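Local coordinates for enoyl-CoA hydratase/isomerase (Mycobacterium avium, PDB 3P5M), which probably catalyses hydration or double-bond isomerisation of enoyl-coenzyme A thioesters, at residues P92-A97 against R192-G197; A53-G58 against S185-V190; R86-L91 against L112-V117; E161-A166 against W171-H176; V30-L35 against A78-R83. All coordinates share one frame; numbering follows the deposited sequence. Where two conformers were deposited one is given.

Interaction 1: P92-A97 against R192-G197; sequences PKPVIA and RSVSGG
V194 carries the helix side of this contact and meets both P94 and I96. Its CG1 methyl does nearly all the touching. CG1 stands anti to the backbone N (chi1 171°), and this brings it within reach of both partners. P94 approaches with its ring: CG lies 3.5 Å and CB 3.6 Å from V194 CG1. The proline ring and the valine slide past each other in opposite directions, so the ring lies alongside the branch. I96 meets V194 differently, tip to tip. The CD1 methyl of I96 ends 3.8 Å from V194 CG1 and 4.1 Å from V194 CB. All three residues are buried and the contact is wholly apolar.

The nearest CA atoms, those of P94 and V194, are 7.4 Å apart. The contact joins the last turn of helix 183-195 to the start of strand 95-99. I96 also rests on L191 and L187, one and two turns earlier along the same helix. L116 of strand 116-119 touches both I96 and V194, and F202 of helix 199-213 covers P94. Strand 95-99 itself runs between strands 53-58 and 116-119, so helix 183-195 lies against central strands of the sheet.

Interaction 2: A53-G58 against S185-V190; sequences AVLLTG and SVLTDV
L187 reaches from helix 183-195 to L55 and T57 on strand 53-58. Its CB leaves the helix in the direction of the strand but is still too far away to touch it. CG comes next and stands anti to the backbone N (chi1 -175°), which extends the side chain toward the sheet. CG lies 4.4 Å from L55 CD1, and the methyls beyond it come closer. The two methyls then make the contact. L187 CD1 sits 3.9 Å from L55 CD1, the closest approach between the segments. L187 CD2 lies 4.2 Å from that same L55 CD1. The L55 methyl therefore faces the fork of the leucine. CD2 also reaches T57, with T57 CG2 at 4.4 Å, a looser touch.

The two leucine side chains cross obliquely. The contact is small and apolar, and only methyl groups meet. The backbones stay well apart, with the CA atoms of L55 and L187 separated by 9.5 Å. L55 also packs on V16 and R18 of strand 16-21 and on L191, one turn further along the helix. This is helix-on-sheet packing in which one leucine of the helix spans the gap to two residues of the strand. It belongs to the alpha/beta core of the crotonase fold, where helices cover the face of a largely parallel sheet.

Interaction 3: R86-L91 against L112-V117; sequences RAITSL and LACDLV
T89, which touches A113 across the contact, sends its OG1 back to R86 O in its own helix, 3.0 Å away. The donor is tilted 31° from the carbonyl plane. This bond, with OG1 lying between the backbone N and the carbonyl carbon (chi1 59°), helps to fix the rotation of the threonine. Its CG2 is then turned to the other segment. T89 CG2 comes within 3.7 Å of A113 O and 4.3 Å of A113 CB.

I88 buries more surface in the contact and uses its short branch. Its CG2 is 3.5 Å from A113 O and 3.8 Å from C114 CA. The same methyl is 4.2 Å from C114 SG, although the CB of C114 points away from the helix. Thus two neighbouring methyls of the helix close over one carbonyl oxygen, where the chain leaves helix 106-113. These are packing contacts. The CB of A113 points toward the helix and lies 4.3 Å from I88 CG2.

D115 stays just clear of the helix, but its OD2 is gripped by V95 N and, in a salt bridge, by K206 NZ. K206 also bonds I88 O, so one lysine ties both segments together. The second subunit comes close too: its R150 bonds L112 O and packs on T89. The contact thus sets the end of helix 74-90 against the turn that joins helix 106-113 to strand 116-119, at a subunit interface.

Interaction 4: E161-A166 against W171-H176; sequences EKISAA and WGMISH
I163 lies against one face of the W171 ring, near its rim. The contact folds strand 163-164 and the loop after helix 165-171 onto each other. That short helix begins after the N-cap residue S164 and ends at G172 in a Schellman motif. The motif turns the chain back toward strand 176-177.

The isoleucine and the indole cross at about a right angle. I163 CG2 stands 4.0 Å above the ring plane. The longer branch meets the outer carbons of the ring: I163 CD1 is 3.7 Å from W171 CH2 and 4.0 Å from W171 CZ3. With chi1 at -48°, CG1 lies beside the backbone N and CG2 anti to it, and both branches reach the indole. The indole also makes a cation-pi contact with R152.

M173 comes at the same isoleucine obliquely. Its chain bends at the last torsion (chi3 -70°), and M173 CE stops 4.2 Å from I163 CG2. M156 of helix 150-159 packs on both I163 and M173, so these residues share one apolar cluster. I174 does a separate job and points its long branch at the start of the helix. Beyond it, S175 bonds through its O to R155 of the second subunit. At the far end of I174, the CD1 methyl rests 3.7 Å from A165 O.

Interaction 5: V30-L35 against A78-R83; sequences VDTPML and ADAANR
L35 lays its CB against the CB of A80, with the two carbons 3.7 Å apart. The leucine then continues past the alanine to A81. Its CG stands anti to the carbonyl carbon, beside the backbone N (chi1 -67°), and this carries CD1 over the backbone of the other helix. L35 CD1 lies 3.6 Å from A81 N and 3.8 Å from A81 CB. T32, one turn earlier, adds its methyl at about a right angle to L35 as seen from A80 CB: T32 CG2 is 4.1 Å from A80 CB. The A80 methyl thus meets both T32 and L35.

The small alanines let the helices come close, and the CA atoms of L35 and A80 are only 5.8 Å apart. F106, at the start of helix 106-113, packs on both L35 and A81 and covers this end of the contact. The polar end of T32 is turned to another partner, since its OG1 bonds D73. D31 is the N-cap of helix 32-47 and accepts a weak bond from M34 N.

One water links the two backbones. It donates to A80 O at 2.8 Å and, more weakly, to L35 O at 3.3 Å. The contact between helices 32-47 and 74-90 is therefore mainly one of apolar shape. Methyl packing makes the close approach, and the water joins two carbonyl oxygens that cannot bond each other directly.

In the fold
From the N terminus, interaction 5 first pairs the start of helix 32-47 with the middle of helix 74-90. Interaction 2 opens within that loop, at strand 53-58, and closes later on helix 183-195, so the two cross. Interaction 3 forms a short loop from the end of helix 74-90 to the turn before strand 116-119. It lies within interaction 2 but crosses interaction 1, which runs from strand 95-99 to the end of helix 183-195. Interactions 1 and 2 also cross and share that helix. Interaction 4 is a local closure round helix 165-171 within both. It meets interaction 3 where H176 pairs with V117, so strands 53-58, 95-99, 116-119 and 176-177 link interactions 1 to 4.

Interaction 1: P92-A97 against R192-G197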
# COMPACT_ATOMS: atom_id res chain seq x y z
N PRO B 92 -14.10 -11.78 30.86
CA PRO B 92 -13.22 -12.87 30.38
C PRO B 92 -13.82 -13.67 29.22
O PRO B 92 -13.66 -14.91 29.12
CB PRO B 92 -12.96 -13.71 31.66
CG PRO B 92 -14.13 -13.46 32.52
CD PRO B 92 -14.54 -12.00 32.25
N LYS B 93 -14.45 -12.95 28.31
CA LYS B 93 -15.07 -13.53 27.12
C LYS B 93 -14.93 -12.56 25.96
O LYS B 93 -14.92 -11.33 26.16
CB LYS B 93 -16.56 -13.79 27.39
CG LYS B 93 -16.81 -14.89 28.41
CD LYS B 93 -18.30 -15.08 28.75
CE LYS B 93 -18.48 -16.12 29.89
NZ LYS B 93 -19.91 -16.56 30.05
N PRO B 94 -14.77 -13.10 24.75
CA PRO B 94 -14.56 -12.22 23.61
C PRO B 94 -15.78 -11.33 23.30
O PRO B 94 -16.92 -11.79 23.39
CB PRO B 94 -14.28 -13.19 22.45
CG PRO B 94 -14.82 -14.52 22.94
CD PRO B 94 -14.63 -14.53 24.40
N VAL B 95 -15.51 -10.06 22.99
CA VAL B 95 -16.55 -9.07 22.70
C VAL B 95 -16.24 -8.57 21.29
O VAL B 95 -15.11 -8.09 21.04
CB VAL B 95 -16.50 -7.87 23.70
CG1 VAL B 95 -17.60 -6.86 23.42
CG2 VAL B 95 -16.63 -8.36 25.16
N ILE B 96 -17.21 -8.70 20.39
CA ILE B 96 -17.05 -8.26 19.01
C ILE B 96 -17.94 -7.09 18.69
O ILE B 96 -19.16 -7.14 18.90
CB ILE B 96 -17.29 -9.45 18.02
CG1 ILE B 96 -16.23 -10.50 18.23
CG2 ILE B 96 -17.30 -9.00 16.55
CD1 ILE B 96 -16.81 -11.80 18.43
N ALA B 97 -17.33 -6.01 18.18
CA ALA B 97 -18.09 -4.89 17.64
C ALA B 97 -18.33 -5.09 16.13
O ALA B 97 -17.39 -5.22 15.37
CB ALA B 97 -17.37 -3.56 17.94
N ARG B 192 -19.65 -16.76 14.58
CA ARG B 192 -19.73 -18.21 14.67
C ARG B 192 -18.42 -18.82 15.18
O ARG B 192 -18.42 -19.62 16.12
CB ARG B 192 -20.15 -18.87 13.33
CG ARG B 192 -19.90 -20.42 13.27
CD ARG B 192 -19.84 -20.99 11.80
NE ARG B 192 -19.06 -20.10 10.92
CZ ARG B 192 -17.72 -20.07 10.83
NH1 ARG B 192 -16.97 -20.93 11.54
NH2 ARG B 192 -17.14 -19.20 10.01
N SER B 193 -17.31 -18.47 14.55
CA SER B 193 -16.05 -19.11 14.87
C SER B 193 -15.51 -18.82 16.30
O SER B 193 -15.09 -19.73 17.04
CB SER B 193 -15.01 -18.75 13.84
OG SER B 193 -13.76 -19.04 14.42
N VAL B 194 -15.54 -17.55 16.68
CA VAL B 194 -15.19 -17.09 18.03
C VAL B 194 -16.09 -17.72 19.15
O VAL B 194 -15.57 -18.29 20.10
CB VAL B 194 -15.19 -15.54 18.05
CG1 VAL B 194 -15.05 -14.98 19.44
CG2 VAL B 194 -14.05 -15.06 17.19
N SER B 195 -17.41 -17.64 18.99
CA SER B 195 -18.38 -18.26 19.92
C SER B 195 -18.27 -19.79 19.97
O SER B 195 -18.78 -20.40 20.89
CB SER B 195 -19.82 -17.84 19.58
OG SER B 195 -20.26 -18.42 18.37
N GLY B 196 -17.59 -20.41 19.00
CA GLY B 196 -17.32 -21.85 19.02
C GLY B 196 -15.89 -22.18 19.45
O GLY B 196 -15.49 -23.37 19.52
N GLY B 197 -15.13 -21.13 19.75
CA GLY B 197 -13.75 -21.25 20.21
C GLY B 197 -13.50 -21.59 21.67
O GLY B 197 -14.42 -21.73 22.48

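Interaction 2: A53-G58 against S185-V190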
# COMPACT_ATOMS: atom_id res chain seq x y z
N ALA B 53 -19.59 -15.52 23.73
CA ALA B 53 -19.10 -14.34 23.01
C ALA B 53 -20.19 -13.30 23.08
O ALA B 53 -21.35 -13.63 23.16
CB ALA B 53 -18.71 -14.65 21.56
N VAL B 54 -19.79 -12.03 23.05
CA VAL B 54 -20.73 -10.92 23.06
C VAL B 54 -20.60 -10.19 21.72
O VAL B 54 -19.48 -9.93 21.28
CB VAL B 54 -20.41 -9.98 24.24
CG1 VAL B 54 -21.27 -8.74 24.17
CG2 VAL B 54 -20.62 -10.71 25.60
N LEU B 55 -21.73 -9.88 21.08
CA LEU B 55 -21.75 -9.08 19.86
C LEU B 55 -22.34 -7.75 20.20
O LEU B 55 -23.43 -7.68 20.80
CB LEU B 55 -22.60 -9.74 18.77
CG LEU B 55 -22.88 -8.93 17.48
CD1 LEU B 55 -21.62 -8.55 16.70
CD2 LEU B 55 -23.87 -9.62 16.59
N LEU B 56 -21.64 -6.69 19.82
CA LEU B 56 -22.08 -5.32 20.01
C LEU B 56 -22.37 -4.65 18.67
O LEU B 56 -21.49 -4.55 17.83
CB LEU B 56 -20.97 -4.54 20.72
CG LEU B 56 -21.33 -3.24 21.39
CD1 LEU B 56 -22.49 -3.49 22.35
CD2 LEU B 56 -20.10 -2.68 22.15
N THR B 57 -23.60 -4.20 18.48
CA THR B 57 -23.97 -3.54 17.23
C THR B 57 -24.92 -2.38 17.53
O THR B 57 -25.36 -2.20 18.67
CB THR B 57 -24.74 -4.47 16.23
OG1 THR B 57 -25.93 -5.00 16.85
CG2 THR B 57 -23.86 -5.60 15.68
N GLY B 58 -25.27 -1.64 16.48
CA GLY B 58 -26.20 -0.55 16.61
C GLY B 58 -27.34 -0.63 15.61
O GLY B 58 -27.11 -0.81 14.39
N SER B 185 -22.18 -11.19 6.30
CA SER B 185 -21.74 -12.58 6.18
C SER B 185 -20.41 -12.78 6.90
O SER B 185 -20.22 -13.80 7.59
CB SER B 185 -21.61 -12.97 4.71
OG SER B 185 -20.82 -14.14 4.60
N VAL B 186 -19.51 -11.81 6.76
CA VAL B 186 -18.21 -11.86 7.44
C VAL B 186 -18.38 -11.77 8.96
O VAL B 186 -17.85 -12.59 9.67
CB VAL B 186 -17.19 -10.83 6.91
CG1 VAL B 186 -15.94 -10.81 7.77
CG2 VAL B 186 -16.79 -11.23 5.50
N LEU B 187 -19.19 -10.83 9.41
CA LEU B 187 -19.57 -10.70 10.78
C LEU B 187 -20.10 -12.03 11.35
O LEU B 187 -19.63 -12.50 12.40
CB LEU B 187 -20.59 -9.56 10.95
CG LEU B 187 -20.98 -9.26 12.41
CD1 LEU B 187 -19.77 -8.89 13.25
CD2 LEU B 187 -22.08 -8.21 12.55
N THR B 188 -21.02 -12.66 10.60
CA THR B 188 -21.58 -13.97 10.98
C THR B 188 -20.45 -15.00 11.07
O THR B 188 -20.38 -15.75 12.06
CB THR B 188 -22.66 -14.48 9.97
OG1 THR B 188 -23.72 -13.52 9.92
CG2 THR B 188 -23.21 -15.84 10.39
N ASP B 189 -19.57 -15.03 10.07
CA ASP B 189 -18.48 -16.00 10.07
C ASP B 189 -17.63 -15.84 11.31
O ASP B 189 -17.38 -16.82 11.99
CB ASP B 189 -17.60 -15.86 8.85
CG ASP B 189 -18.26 -16.37 7.57
OD1 ASP B 189 -19.38 -16.91 7.61
OD2 ASP B 189 -17.64 -16.23 6.49
N VAL B 190 -17.20 -14.61 11.61
CA VAL B 190 -16.34 -14.34 12.77
C VAL B 190 -17.07 -14.67 14.10
O VAL B 190 -16.52 -15.29 15.00
CB VAL B 190 -15.81 -12.87 12.70
CG1 VAL B 190 -15.20 -12.38 14.05
CG2 VAL B 190 -14.79 -12.74 11.57

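Interaction 3: R86-L91 against L112-V117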
# COMPACT_ATOMS: atom_id res chain seq x y z
N ARG B 86 -14.26 -0.28 30.62
CA ARG B 86 -13.58 -1.18 31.54
C ARG B 86 -14.24 -2.56 31.59
O ARG B 86 -13.54 -3.55 31.54
CB ARG B 86 -13.41 -0.58 32.94
CG ARG B 86 -12.76 -1.57 33.95
CD ARG B 86 -11.32 -2.09 33.57
NE ARG B 86 -10.28 -1.10 33.82
CZ ARG B 86 -8.96 -1.32 33.72
NH1 ARG B 86 -8.48 -2.53 33.39
NH2 ARG B 86 -8.10 -0.32 33.95
N ALA B 87 -15.57 -2.61 31.67
CA ALA B 87 -16.32 -3.88 31.64
C ALA B 87 -16.08 -4.74 30.38
O ALA B 87 -15.94 -5.98 30.47
CB ALA B 87 -17.81 -3.60 31.81
N ILE B 88 -16.04 -4.12 29.21
CA ILE B 88 -15.72 -4.87 27.99
C ILE B 88 -14.27 -5.41 28.05
O ILE B 88 -14.04 -6.57 27.77
CB ILE B 88 -15.90 -4.00 26.71
CG1 ILE B 88 -17.38 -3.66 26.47
CG2 ILE B 88 -15.36 -4.71 25.52
CD1 ILE B 88 -17.60 -2.32 25.65
N THR B 89 -13.30 -4.58 28.40
CA THR B 89 -11.90 -5.05 28.41
C THR B 89 -11.66 -6.12 29.50
O THR B 89 -10.74 -6.95 29.39
CB THR B 89 -10.87 -3.91 28.59
OG1 THR B 89 -11.12 -3.22 29.83
CG2 THR B 89 -10.95 -2.89 27.46
N SER B 90 -12.50 -6.10 30.53
CA SER B 90 -12.32 -6.95 31.69
C SER B 90 -13.16 -8.23 31.64
O SER B 90 -12.80 -9.20 32.30
CB SER B 90 -12.59 -6.15 32.98
OG SER B 90 -12.53 -7.02 34.10
N LEU B 91 -14.26 -8.25 30.86
CA LEU B 91 -15.02 -9.49 30.66
C LEU B 91 -14.11 -10.60 30.16
O LEU B 91 -13.46 -10.41 29.13
CB LEU B 91 -16.18 -9.28 29.67
CG LEU B 91 -17.07 -10.49 29.33
CD1 LEU B 91 -18.02 -10.83 30.44
CD2 LEU B 91 -17.89 -10.22 28.11
N LEU B 112 -13.66 0.37 19.93
CA LEU B 112 -12.23 0.04 20.12
C LEU B 112 -11.88 -0.63 21.45
O LEU B 112 -10.83 -1.27 21.59
CB LEU B 112 -11.36 1.28 19.87
CG LEU B 112 -11.55 1.95 18.51
CD1 LEU B 112 -10.49 3.02 18.29
CD2 LEU B 112 -11.49 0.93 17.36
N ALA B 113 -12.77 -0.55 22.42
CA ALA B 113 -12.60 -1.34 23.64
C ALA B 113 -12.79 -2.86 23.37
O ALA B 113 -12.27 -3.70 24.12
CB ALA B 113 -13.56 -0.86 24.72
N CYS B 114 -13.51 -3.20 22.30
CA CYS B 114 -13.81 -4.60 22.02
C CYS B 114 -12.57 -5.38 21.56
O CYS B 114 -11.60 -4.80 21.08
CB CYS B 114 -14.93 -4.72 20.98
SG CYS B 114 -16.44 -3.92 21.53
N ASP B 115 -12.61 -6.69 21.72
CA ASP B 115 -11.51 -7.55 21.28
C ASP B 115 -11.31 -7.64 19.78
O ASP B 115 -10.19 -7.71 19.32
CB ASP B 115 -11.68 -8.92 21.88
CG ASP B 115 -11.85 -8.83 23.36
OD1 ASP B 115 -10.86 -8.41 23.99
OD2 ASP B 115 -12.94 -9.13 23.86
N LEU B 116 -12.39 -7.64 19.02
CA LEU B 116 -12.33 -7.68 17.57
C LEU B 116 -13.35 -6.68 17.11
O LEU B 116 -14.37 -6.51 17.78
CB LEU B 116 -12.68 -9.07 17.06
CG LEU B 116 -11.83 -10.25 17.56
CD1 LEU B 116 -12.45 -11.56 17.15
CD2 LEU B 116 -10.36 -10.14 17.04
N VAL B 117 -13.08 -5.99 16.00
CA VAL B 117 -14.04 -5.05 15.40
C VAL B 117 -14.17 -5.45 13.94
O VAL B 117 -13.16 -5.60 13.25
CB VAL B 117 -13.56 -3.58 15.48
CG1 VAL B 117 -14.49 -2.63 14.66
CG2 VAL B 117 -13.44 -3.14 16.97

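Interaction 4: E161-A166 against W171-H176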
# COMPACT_ATOMS: atom_id res chain seq x y z
N GLU B 161 -11.01 14.56 12.16
CA GLU B 161 -11.26 13.99 10.82
C GLU B 161 -11.89 12.63 10.95
O GLU B 161 -11.62 11.90 11.92
CB GLU B 161 -9.95 13.88 10.00
CG GLU B 161 -9.44 15.22 9.50
CD GLU B 161 -7.93 15.24 9.19
OE1 GLU B 161 -7.27 14.19 9.18
OE2 GLU B 161 -7.41 16.35 8.97
N LYS B 162 -12.73 12.29 9.98
CA LYS B 162 -13.30 10.95 9.86
C LYS B 162 -12.21 10.02 9.34
O LYS B 162 -11.52 10.35 8.37
CB LYS B 162 -14.48 10.94 8.87
CG LYS B 162 -15.74 11.66 9.41
CD LYS B 162 -16.88 11.69 8.37
CE LYS B 162 -17.96 12.68 8.80
NZ LYS B 162 -18.98 12.85 7.73
N ILE B 163 -12.06 8.87 10.00
CA ILE B 163 -11.17 7.83 9.49
C ILE B 163 -11.99 6.70 8.91
O ILE B 163 -12.76 6.05 9.63
CB ILE B 163 -10.27 7.28 10.63
CG1 ILE B 163 -9.64 8.44 11.44
CG2 ILE B 163 -9.26 6.27 10.05
CD1 ILE B 163 -8.78 9.47 10.58
N SER B 164 -11.80 6.43 7.62
CA SER B 164 -12.58 5.41 6.92
C SER B 164 -12.32 4.04 7.51
O SER B 164 -11.27 3.81 8.14
CB SER B 164 -12.19 5.38 5.44
OG SER B 164 -10.88 4.84 5.29
N ALA B 165 -13.26 3.13 7.32
CA ALA B 165 -13.00 1.74 7.73
C ALA B 165 -11.70 1.22 7.12
O ALA B 165 -10.93 0.62 7.81
CB ALA B 165 -14.15 0.84 7.36
N ALA B 166 -11.48 1.48 5.84
CA ALA B 166 -10.28 1.00 5.12
C ALA B 166 -8.98 1.53 5.76
O ALA B 166 -8.06 0.78 5.99
CB ALA B 166 -10.33 1.45 3.65
N TRP B 171 -4.09 1.03 9.44
CA TRP B 171 -3.44 1.58 10.61
C TRP B 171 -3.36 0.59 11.74
O TRP B 171 -2.62 0.84 12.68
CB TRP B 171 -4.26 2.79 11.11
CG TRP B 171 -4.11 4.04 10.28
CD1 TRP B 171 -3.47 4.17 9.05
CD2 TRP B 171 -4.65 5.31 10.59
NE1 TRP B 171 -3.55 5.48 8.63
CE2 TRP B 171 -4.26 6.20 9.55
CE3 TRP B 171 -5.39 5.82 11.68
CZ2 TRP B 171 -4.63 7.57 9.55
CZ3 TRP B 171 -5.74 7.16 11.66
CH2 TRP B 171 -5.35 8.03 10.61
N GLY B 172 -4.17 -0.47 11.71
CA GLY B 172 -4.21 -1.44 12.85
C GLY B 172 -5.13 -1.00 13.98
O GLY B 172 -5.02 -1.51 15.13
N MET B 173 -6.07 -0.07 13.66
CA MET B 173 -7.05 0.38 14.64
C MET B 173 -8.05 -0.72 14.96
O MET B 173 -8.51 -0.84 16.08
CB MET B 173 -7.85 1.59 14.10
CG MET B 173 -8.67 2.35 15.17
SD MET B 173 -9.90 3.55 14.50
CE MET B 173 -8.71 4.75 13.89
N ILE B 174 -8.42 -1.48 13.94
CA ILE B 174 -9.48 -2.46 14.02
C ILE B 174 -8.98 -3.80 13.49
O ILE B 174 -8.12 -3.83 12.61
CB ILE B 174 -10.77 -1.97 13.24
CG1 ILE B 174 -10.43 -1.56 11.80
CG2 ILE B 174 -11.41 -0.79 14.02
CD1 ILE B 174 -11.67 -1.37 10.89
N SER B 175 -9.52 -4.90 14.01
CA SER B 175 -9.04 -6.22 13.62
C SER B 175 -9.52 -6.69 12.23
O SER B 175 -8.79 -7.37 11.55
CB SER B 175 -9.43 -7.24 14.67
OG SER B 175 -10.84 -7.32 14.73
N HIS B 176 -10.72 -6.28 11.83
CA HIS B 176 -11.37 -6.79 10.59
C HIS B 176 -11.96 -5.74 9.70
O HIS B 176 -12.65 -4.79 10.17
CB HIS B 176 -12.48 -7.79 10.91
CG HIS B 176 -11.96 -9.10 11.44
ND1 HIS B 176 -11.50 -9.24 12.72
CD2 HIS B 176 -11.80 -10.30 10.84
CE1 HIS B 176 -11.10 -10.49 12.91
NE2 HIS B 176 -11.26 -11.15 11.77

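Interaction 5: V30-L35 against A78-R83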
# COMPACT_ATOMS: atom_id res chain seq x y z
N VAL B 30 -25.65 8.45 23.07
CA VAL B 30 -25.82 7.83 24.38
C VAL B 30 -26.00 8.84 25.54
O VAL B 30 -25.45 9.98 25.53
CB VAL B 30 -24.65 6.86 24.74
CG1 VAL B 30 -24.60 5.69 23.80
CG2 VAL B 30 -23.29 7.61 24.81
N ASP B 31 -26.76 8.42 26.54
CA ASP B 31 -26.86 9.13 27.80
C ASP B 31 -26.58 8.19 28.97
O ASP B 31 -26.34 7.00 28.77
CB ASP B 31 -28.20 9.89 27.95
CG ASP B 31 -29.43 8.98 28.07
OD1 ASP B 31 -29.40 7.74 27.87
OD2 ASP B 31 -30.48 9.56 28.40
N THR B 32 -26.60 8.72 30.18
CA THR B 32 -26.23 7.92 31.35
C THR B 32 -27.07 6.67 31.57
O THR B 32 -26.50 5.61 31.73
CB THR B 32 -26.15 8.77 32.63
OG1 THR B 32 -25.36 9.93 32.35
CG2 THR B 32 -25.53 7.96 33.79
N PRO B 33 -28.43 6.79 31.60
CA PRO B 33 -29.22 5.55 31.71
C PRO B 33 -28.77 4.50 30.69
O PRO B 33 -28.56 3.35 31.05
CB PRO B 33 -30.66 6.00 31.38
CG PRO B 33 -30.67 7.51 31.49
CD PRO B 33 -29.26 8.00 31.77
N MET B 34 -28.61 4.92 29.43
CA MET B 34 -28.26 3.99 28.36
C MET B 34 -26.92 3.31 28.62
O MET B 34 -26.79 2.09 28.42
CB MET B 34 -28.26 4.72 27.02
CG MET B 34 -28.01 3.86 25.81
SD MET B 34 -28.39 4.83 24.36
CE MET B 34 -27.93 3.73 23.01
N LEU B 35 -25.95 4.08 29.09
CA LEU B 35 -24.61 3.54 29.38
C LEU B 35 -24.62 2.56 30.54
O LEU B 35 -24.03 1.48 30.45
CB LEU B 35 -23.60 4.66 29.64
CG LEU B 35 -23.24 5.57 28.45
CD1 LEU B 35 -22.41 6.77 28.90
CD2 LEU B 35 -22.52 4.80 27.38
N ALA B 78 -19.53 10.61 32.14
CA ALA B 78 -18.12 10.32 31.96
C ALA B 78 -17.79 9.04 32.72
O ALA B 78 -17.14 8.12 32.17
CB ALA B 78 -17.26 11.52 32.47
N ASP B 79 -18.26 8.97 33.97
CA ASP B 79 -18.10 7.76 34.80
C ASP B 79 -18.75 6.51 34.19
O ASP B 79 -18.13 5.44 34.14
CB ASP B 79 -18.61 7.96 36.24
CG ASP B 79 -17.76 8.98 37.05
OD1 ASP B 79 -16.59 9.28 36.70
OD2 ASP B 79 -18.29 9.48 38.06
N ALA B 80 -19.99 6.64 33.74
CA ALA B 80 -20.68 5.48 33.15
C ALA B 80 -19.97 4.97 31.87
O ALA B 80 -19.73 3.74 31.69
CB ALA B 80 -22.19 5.81 32.90
N ALA B 81 -19.61 5.92 30.99
CA ALA B 81 -18.85 5.64 29.75
C ALA B 81 -17.52 4.97 30.04
O ALA B 81 -17.14 3.99 29.39
CB ALA B 81 -18.62 6.91 29.00
N ASN B 82 -16.82 5.47 31.06
CA ASN B 82 -15.61 4.83 31.53
C ASN B 82 -15.83 3.39 31.98
O ASN B 82 -15.05 2.48 31.62
CB ASN B 82 -14.93 5.67 32.62
CG ASN B 82 -14.23 6.92 32.05
OD1 ASN B 82 -13.93 6.97 30.86
ND2 ASN B 82 -13.94 7.90 32.91
N ARG B 83 -16.91 3.15 32.73
CA ARG B 83 -17.16 1.81 33.24
C ARG B 83 -17.59 0.84 32.13
O ARG B 83 -17.30 -0.34 32.24
CB ARG B 83 -18.18 1.83 34.40
CG ARG B 83 -17.52 2.17 35.79
CD ARG B 83 -18.38 3.12 36.65
NE ARG B 83 -19.79 2.99 36.26
CZ ARG B 83 -20.77 3.78 36.69
NH1 ARG B 83 -20.50 4.75 37.56
NH2 ARG B 83 -22.02 3.58 36.25
O HOH W 1 -21.89 2.25 32.80